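Local coordinates for protein putative phosphoenolpyruvate-dependent sugar phosphotransferase system (PTS) permease (Klebsiella pneumoniae subsp. pneumoniae, PDB 3MTQ) that probably serves as a cytoplasmic mannose-family IIA component of a sugar phosphotransferase system, passing phosphate on during sugar uptake, at residues Arg22-Ala27 and Ile120-Asp125; Asn38-Glu41 and Lys46-Asp49. All blocks are in the same frame, centred on the assembly; numbering follows the deposited sequence.

From the N terminus, strand 22-29 comes first and supplies the first half of contact 1, whose partner, the turn after helix 112-120, follows with 92 residues in between. Contact 1 therefore closes a long loop that holds most of the parallel sheet and its helices. Nested inside is contact 2, a short closure in which helix 32-44 meets the loop 46-49 that leads into strand 50-55. The two centres lie about 12 Å apart, and they touch where Tyr24 N probably bonds to Asp49 O (2.9 Å), as strands 22-29 and 50-55 come together. Helix 112-120 also joins them, packing Leu119 against Tyr24, Val40 and Gln47.

Contact 1. Residues Arg22-Ala27 and Ile120-Asp125; sequences RHYIFA and ISAAED
Arg22 holds the backbone carbonyl of Glu124 end-on, with NH1 and NH2 both bonded to the one oxygen. NH1 lies 3.0 Å from Glu124 O, and NH2 also 3.0 Å from Glu124 O; the N-H...O angles of 146° and 149° show the bend of a forked grip. Glu124 O sits at the edge of the guanidinium, almost exactly in its plane. NH1 approaches in the carbonyl plane, whereas NH2 is tilted a little from it. A bend at chi3 (-85°) turns the guanidinium relative to the otherwise extended chain. Nearby, NH1 is 3.0 Å from Ala122 O, but the angle is too poor for a hydrogen bond. Behind the fork, NE makes a salt bridge to Glu79, and NH2 also bonds Thr127 OG1, so the group is held on several edges. The Glu124 carboxylate turns away, to Lys129. Residues Ser121-Glu124 form a type I turn, with Glu124 N bonded to Ser121 O at 3.1 Å. The packing is thin: in one of its two conformers Tyr24 brings OH near Ala122 CB, a doubtful contact. One cation thus links the start of an inner strand of the parallel sheet to the turn between helices 112-120 and 127-141, and its charge is probably offset mainly by Glu79.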
ATOM      1  N   ARG A  22      -8.113 -17.422 -11.603  1.00 28.85           N
ATOM      2  CA  ARG A  22      -7.953 -16.030 -11.248  1.00 28.29           C
ATOM      3  C   ARG A  22      -6.458 -15.775 -11.104  1.00 27.39           C
ATOM      4  O   ARG A  22      -5.789 -16.519 -10.356  1.00 25.96           O
ATOM      5  CB  ARG A  22      -8.699 -15.785  -9.949  1.00 29.06           C
ATOM      6  CG  ARG A  22      -8.787 -14.353  -9.466  1.00 29.87           C
ATOM      7  CD  ARG A  22      -9.791 -14.287  -8.347  1.00 31.37           C
ATOM      8  NE  ARG A  22     -11.173 -14.146  -8.810  1.00 31.00           N
ATOM      9  CZ  ARG A  22     -12.248 -14.575  -8.143  1.00 31.09           C
ATOM     10  NH1 ARG A  22     -12.124 -15.242  -6.997  1.00 31.26           N
ATOM     11  NH2 ARG A  22     -13.457 -14.380  -8.646  1.00 30.99           N
ATOM     12  N   HIS A  23      -5.967 -14.760 -11.847  1.00 25.26           N
ATOM     13  CA  HIS A  23      -4.604 -14.292 -11.784  1.00 26.35           C
ATOM     14  C   HIS A  23      -4.590 -12.855 -11.264  1.00 25.69           C
ATOM     15  O   HIS A  23      -5.524 -12.088 -11.520  1.00 25.41           O
ATOM     16  CB  HIS A  23      -3.931 -14.297 -13.160  1.00 26.91           C
ATOM     17  CG  HIS A  23      -4.066 -15.579 -13.927  1.00 29.65           C
ATOM     18  ND1 HIS A  23      -3.148 -16.605 -13.830  1.00 27.00           N
ATOM     19  CD2 HIS A  23      -4.952 -15.955 -14.883  1.00 30.84           C
ATOM     20  CE1 HIS A  23      -3.496 -17.578 -14.652  1.00 30.22           C
ATOM     21  NE2 HIS A  23      -4.581 -17.205 -15.307  1.00 29.83           N
ATOM     22  N   TYR A  24      -3.554 -12.513 -10.503  1.00 24.46           N
ATOM     23  CA  TYR A  24      -3.399 -11.156  -9.972  0.50 24.72           C
ATOM     24  C   TYR A  24      -2.102 -10.529 -10.477  1.00 24.75           C
ATOM     25  O   TYR A  24      -1.057 -11.220 -10.594  1.00 25.04           O
ATOM     26  CB  TYR A  24      -3.402 -11.163  -8.435  0.50 24.48           C
ATOM     27  CG  TYR A  24      -4.540 -11.924  -7.771  0.50 23.88           C
ATOM     28  CD1 TYR A  24      -5.632 -11.254  -7.216  0.50 23.79           C
ATOM     29  CD2 TYR A  24      -4.510 -13.307  -7.673  0.50 24.98           C
ATOM     30  CE1 TYR A  24      -6.653 -11.945  -6.602  0.50 23.11           C
ATOM     31  CE2 TYR A  24      -5.534 -14.010  -7.069  0.50 25.74           C
ATOM     32  CZ  TYR A  24      -6.606 -13.321  -6.534  0.50 24.75           C
ATOM     33  OH  TYR A  24      -7.597 -14.057  -5.925  0.50 24.75           O
ATOM     34  N   ILE A  25      -2.164  -9.233 -10.787  1.00 23.82           N
ATOM     35  CA  ILE A  25      -0.992  -8.447 -11.142  1.00 23.16           C
ATOM     36  C   ILE A  25      -0.936  -7.274 -10.140  1.00 22.65           C
ATOM     37  O   ILE A  25      -1.959  -6.554  -9.915  1.00 21.85           O
ATOM     38  CB  ILE A  25      -1.024  -7.872 -12.554  1.00 22.15           C
ATOM     39  CG1 ILE A  25      -0.944  -8.959 -13.612  1.00 23.60           C
ATOM     40  CG2 ILE A  25       0.115  -6.825 -12.712  1.00 22.63           C
ATOM     41  CD1 ILE A  25      -1.339  -8.463 -15.010  1.00 24.89           C
ATOM     42  N   PHE A  26       0.194  -7.150  -9.477  1.00 21.73           N
ATOM     43  CA  PHE A  26       0.509  -5.950  -8.715  1.00 21.71           C
ATOM     44  C   PHE A  26       1.400  -5.135  -9.597  1.00 21.94           C
ATOM     45  O   PHE A  26       2.480  -5.621 -10.066  1.00 19.44           O
ATOM     46  CB  PHE A  26       1.246  -6.186  -7.391  1.00 22.40           C
ATOM     47  CG  PHE A  26       0.520  -7.040  -6.372  1.00 23.23           C
ATOM     48  CD1 PHE A  26      -0.829  -7.392  -6.497  1.00 22.69           C
ATOM     49  CD2 PHE A  26       1.214  -7.446  -5.236  1.00 22.74           C
ATOM     50  CE1 PHE A  26      -1.434  -8.193  -5.531  1.00 26.83           C
ATOM     51  CE2 PHE A  26       0.600  -8.220  -4.267  1.00 25.82           C
ATOM     52  CZ  PHE A  26      -0.713  -8.596  -4.415  1.00 24.53           C
ATOM     53  N   ALA A  27       0.968  -3.903  -9.860  1.00 20.19           N
ATOM     54  CA  ALA A  27       1.701  -3.005 -10.737  1.00 20.74           C
ATOM     55  C   ALA A  27       2.038  -1.672 -10.073  1.00 21.58           C
ATOM     56  O   ALA A  27       1.184  -0.971  -9.550  1.00 21.72           O
ATOM     57  CB  ALA A  27       0.990  -2.805 -12.054  1.00 17.92           C
ATOM     58  N   ILE A 120      -8.507 -14.191   1.071  1.00 28.87           N
ATOM     59  CA  ILE A 120      -9.507 -14.825   1.979  1.00 29.75           C
ATOM     60  C   ILE A 120     -10.801 -15.248   1.255  1.00 29.47           C
ATOM     61  O   ILE A 120     -11.227 -16.399   1.353  1.00 27.78           O
ATOM     62  CB  ILE A 120      -9.878 -13.846   3.145  1.00 29.69           C
ATOM     63  CG1 ILE A 120      -8.741 -13.801   4.172  1.00 29.75           C
ATOM     64  CG2 ILE A 120     -11.229 -14.205   3.836  1.00 30.71           C
ATOM     65  CD1 ILE A 120      -8.981 -12.855   5.273  1.00 27.99           C
ATOM     66  N   SER A 121     -11.406 -14.302   0.524  1.00 29.63           N
ATOM     67  CA  SER A 121     -12.609 -14.548  -0.261  1.00 29.13           C
ATOM     68  C   SER A 121     -12.378 -15.106  -1.651  1.00 28.70           C
ATOM     69  O   SER A 121     -13.135 -14.878  -2.550  1.00 29.54           O
ATOM     70  CB  SER A 121     -13.381 -13.240  -0.344  1.00 29.33           C
ATOM     71  OG  SER A 121     -13.677 -12.826   0.960  1.00 30.75           O
ATOM     72  N   ALA A 122     -11.306 -15.861  -1.852  1.00 28.52           N
ATOM     73  CA  ALA A 122     -10.889 -16.252  -3.187  1.00 29.44           C
ATOM     74  C   ALA A 122     -11.743 -17.329  -3.857  1.00 29.40           C
ATOM     75  O   ALA A 122     -11.687 -17.484  -5.082  1.00 30.90           O
ATOM     76  CB  ALA A 122      -9.461 -16.723  -3.133  1.00 28.58           C
ATOM     77  N   ALA A 123     -12.524 -18.054  -3.064  1.00 29.15           N
ATOM     78  CA  ALA A 123     -13.518 -19.014  -3.580  1.00 29.43           C
ATOM     79  C   ALA A 123     -14.733 -18.321  -4.191  1.00 30.01           C
ATOM     80  O   ALA A 123     -15.519 -18.948  -4.885  1.00 30.77           O
ATOM     81  CB  ALA A 123     -13.971 -19.950  -2.470  1.00 28.37           C
ATOM     82  N   GLU A 124     -14.879 -17.025  -3.917  1.00 31.53           N
ATOM     83  CA  GLU A 124     -16.006 -16.230  -4.392  1.00 31.46           C
ATOM     84  C   GLU A 124     -16.057 -16.186  -5.935  1.00 31.52           C
ATOM     85  O   GLU A 124     -15.070 -15.846  -6.599  1.00 31.20           O
ATOM     86  CB  GLU A 124     -15.916 -14.809  -3.802  1.00 31.84           C
ATOM     87  CG  GLU A 124     -17.072 -13.848  -4.191  1.00 31.62           C
ATOM     88  CD  GLU A 124     -18.448 -14.470  -3.919  1.00 32.36           C
ATOM     89  OE1 GLU A 124     -18.753 -14.712  -2.728  1.00 31.61           O
ATOM     90  OE2 GLU A 124     -19.194 -14.728  -4.892  1.00 29.16           O
ATOM     91  N   ASP A 125     -17.200 -16.563  -6.489  1.00 31.78           N
ATOM     92  CA  ASP A 125     -17.393 -16.583  -7.948  1.00 32.23           C
ATOM     93  C   ASP A 125     -17.977 -15.288  -8.546  1.00 31.80           C
ATOM     94  O   ASP A 125     -17.818 -15.027  -9.744  1.00 33.42           O
ATOM     95  CB  ASP A 125     -18.251 -17.796  -8.370  1.00 32.78           C
ATOM     96  CG  ASP A 125     -19.641 -17.780  -7.746  1.00 36.20           C
ATOM     97  OD1 ASP A 125     -19.750 -18.012  -6.527  1.00 39.81           O
ATOM     98  OD2 ASP A 125     -20.626 -17.552  -8.480  1.00 42.41           O
TER

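Contact 2. Residues Asn38-Glu41 and Lys46-Asp49; sequences NSVE and KQPD
Glu41 reaches from helix 32-44 to the loop that follows it and takes the backbone N-H of Gln47. From CB the chain leaves with CG anti to its own carbonyl carbon (chi1 -69°) and then runs extended, which carries the carboxylate across to the loop backbone. Glu41 CG already rests on that backbone, 3.8 Å from Lys46 CA, and also touches the CG of Gln47. CD comes next, 3.6 Å from Gln47 N. At the tip, Glu41 OE2 accepts the hydrogen bond, 2.8 Å from Gln47 N and fairly straight at 162°; the donor comes to the anti side of the oxygen, 30° out of the carboxylate plane. The same Glu41 OE2 lies against Lys46 CA at 3.5 Å, while Glu41 OE1 only comes within 4.2 Å of Lys46 CG. This lysine crosses the glutamate at a slant and touches it with methylene carbons; its NZ stays 6.6 Å from Glu41 OE1, too far for a salt bridge.

On the inner side Val40 meets Gln47 at about a right angle, with Val40 CG1 3.8 Å from Gln47 CG. Gln47 bends at chi2, and its amide NE2 bonds back to Gly45 O.

Strand 22-29, helix 32-44 and the adjacent parallel strand 50-55 form a beta-alpha-beta crossover, and the contact joins the last turns of the helix to the loop into the second strand. Val40 packs inward on Leu112, Ile115 and Leu119 of helix 112-120, and Gln47 also lies on Leu119. Just before them on the helix, Asn38 and Ser39 bond to Ser31 and His29 of the second subunit, placing this helix at the dimer interface.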
ATOM      1  N   ASN A  38       5.852  -9.516  -0.814  1.00 25.30           N
ATOM      2  CA  ASN A  38       6.622 -10.027   0.330  1.00 25.35           C
ATOM      3  C   ASN A  38       5.792 -10.058   1.614  1.00 25.59           C
ATOM      4  O   ASN A  38       5.734 -11.079   2.306  1.00 26.83           O
ATOM      5  CB  ASN A  38       7.916  -9.239   0.485  1.00 24.53           C
ATOM      6  CG  ASN A  38       8.827  -9.815   1.515  1.00 26.27           C
ATOM      7  OD1 ASN A  38       9.396  -9.077   2.331  1.00 26.73           O
ATOM      8  ND2 ASN A  38       8.991 -11.140   1.495  1.00 28.16           N
ATOM      9  N   SER A  39       5.095  -8.964   1.900  1.00 24.75           N
ATOM     10  CA  SER A  39       4.203  -8.880   3.048  1.00 24.45           C
ATOM     11  C   SER A  39       3.140  -9.975   3.039  1.00 22.80           C
ATOM     12  O   SER A  39       2.914 -10.647   4.062  1.00 22.20           O
ATOM     13  CB  SER A  39       3.538  -7.514   3.090  1.00 24.59           C
ATOM     14  OG  SER A  39       4.480  -6.499   3.367  1.00 26.89           O
ATOM     15  N   VAL A  40       2.493 -10.105   1.895  1.00 22.79           N
ATOM     16  CA  VAL A  40       1.383 -11.018   1.673  1.00 22.81           C
ATOM     17  C   VAL A  40       1.859 -12.434   1.920  1.00 23.57           C
ATOM     18  O   VAL A  40       1.184 -13.241   2.523  1.00 22.23           O
ATOM     19  CB  VAL A  40       0.847 -10.872   0.232  1.00 23.36           C
ATOM     20  CG1 VAL A  40      -0.143 -12.028  -0.145  1.00 24.48           C
ATOM     21  CG2 VAL A  40       0.261  -9.449  -0.025  1.00 21.30           C
ATOM     22  N   GLU A  41       3.054 -12.736   1.426  1.00 23.38           N
ATOM     23  CA  GLU A  41       3.575 -14.090   1.514  1.00 24.84           C
ATOM     24  C   GLU A  41       4.073 -14.465   2.892  1.00 24.75           C
ATOM     25  O   GLU A  41       4.012 -15.618   3.274  1.00 25.77           O
ATOM     26  CB  GLU A  41       4.655 -14.284   0.486  1.00 24.79           C
ATOM     27  CG  GLU A  41       4.110 -14.279  -0.935  1.00 27.25           C
ATOM     28  CD  GLU A  41       5.175 -14.683  -1.949  1.00 26.66           C
ATOM     29  OE1 GLU A  41       6.367 -14.438  -1.661  1.00 31.75           O
ATOM     30  OE2 GLU A  41       4.801 -15.252  -3.014  1.00 29.18           O
ATOM     31  N   LYS A  46       3.488 -18.408   0.116  1.00 27.89           N
ATOM     32  CA  LYS A  46       3.826 -18.101  -1.280  1.00 29.81           C
ATOM     33  C   LYS A  46       2.612 -18.007  -2.211  1.00 28.97           C
ATOM     34  O   LYS A  46       1.665 -18.763  -2.092  1.00 29.19           O
ATOM     35  CB  LYS A  46       4.878 -19.093  -1.838  1.00 30.35           C
ATOM     36  CG  LYS A  46       6.336 -18.601  -1.667  1.00 34.52           C
ATOM     37  CD  LYS A  46       7.327 -19.719  -1.307  1.00 38.89           C
ATOM     38  CE  LYS A  46       8.757 -19.166  -0.965  1.00 41.10           C
ATOM     39  NZ  LYS A  46       9.476 -19.952   0.140  1.00 41.18           N
ATOM     40  N   GLN A  47       2.673 -17.049  -3.127  1.00 28.68           N
ATOM     41  CA  GLN A  47       1.559 -16.744  -3.990  1.00 29.93           C
ATOM     42  C   GLN A  47       1.913 -16.931  -5.463  1.00 29.53           C
ATOM     43  O   GLN A  47       2.230 -15.986  -6.166  1.00 29.18           O
ATOM     44  CB  GLN A  47       1.050 -15.327  -3.709  1.00 29.77           C
ATOM     45  CG  GLN A  47       0.514 -15.124  -2.275  1.00 29.82           C
ATOM     46  CD  GLN A  47      -0.745 -15.937  -1.991  1.00 30.63           C
ATOM     47  OE1 GLN A  47      -1.585 -16.128  -2.877  1.00 31.33           O
ATOM     48  NE2 GLN A  47      -0.872 -16.448  -0.743  1.00 29.33           N
ATOM     49  N   PRO A  48       1.770 -18.166  -5.947  1.00 30.90           N
ATOM     50  CA  PRO A  48       2.135 -18.499  -7.311  1.00 30.94           C
ATOM     51  C   PRO A  48       1.343 -17.731  -8.382  1.00 30.42           C
ATOM     52  O   PRO A  48       1.863 -17.522  -9.469  1.00 30.51           O
ATOM     53  CB  PRO A  48       1.854 -20.006  -7.399  1.00 31.52           C
ATOM     54  CG  PRO A  48       0.948 -20.323  -6.333  1.00 32.53           C
ATOM     55  CD  PRO A  48       1.137 -19.300  -5.247  1.00 31.23           C
ATOM     56  N   ASP A  49       0.120 -17.280  -8.070  1.00 29.97           N
ATOM     57  CA  ASP A  49      -0.686 -16.570  -9.049  1.00 30.08           C
ATOM     58  C   ASP A  49      -0.719 -15.048  -8.939  1.00 29.79           C
ATOM     59  O   ASP A  49      -1.557 -14.389  -9.594  1.00 29.88           O
ATOM     60  CB  ASP A  49      -2.100 -17.140  -9.033  1.00 31.12           C
ATOM     61  CG  ASP A  49      -2.106 -18.613  -9.399  1.00 32.70           C
ATOM     62  OD1 ASP A  49      -1.500 -18.931 -10.451  1.00 35.65           O
ATOM     63  OD2 ASP A  49      -2.633 -19.432  -8.610  1.00 34.68           O
TER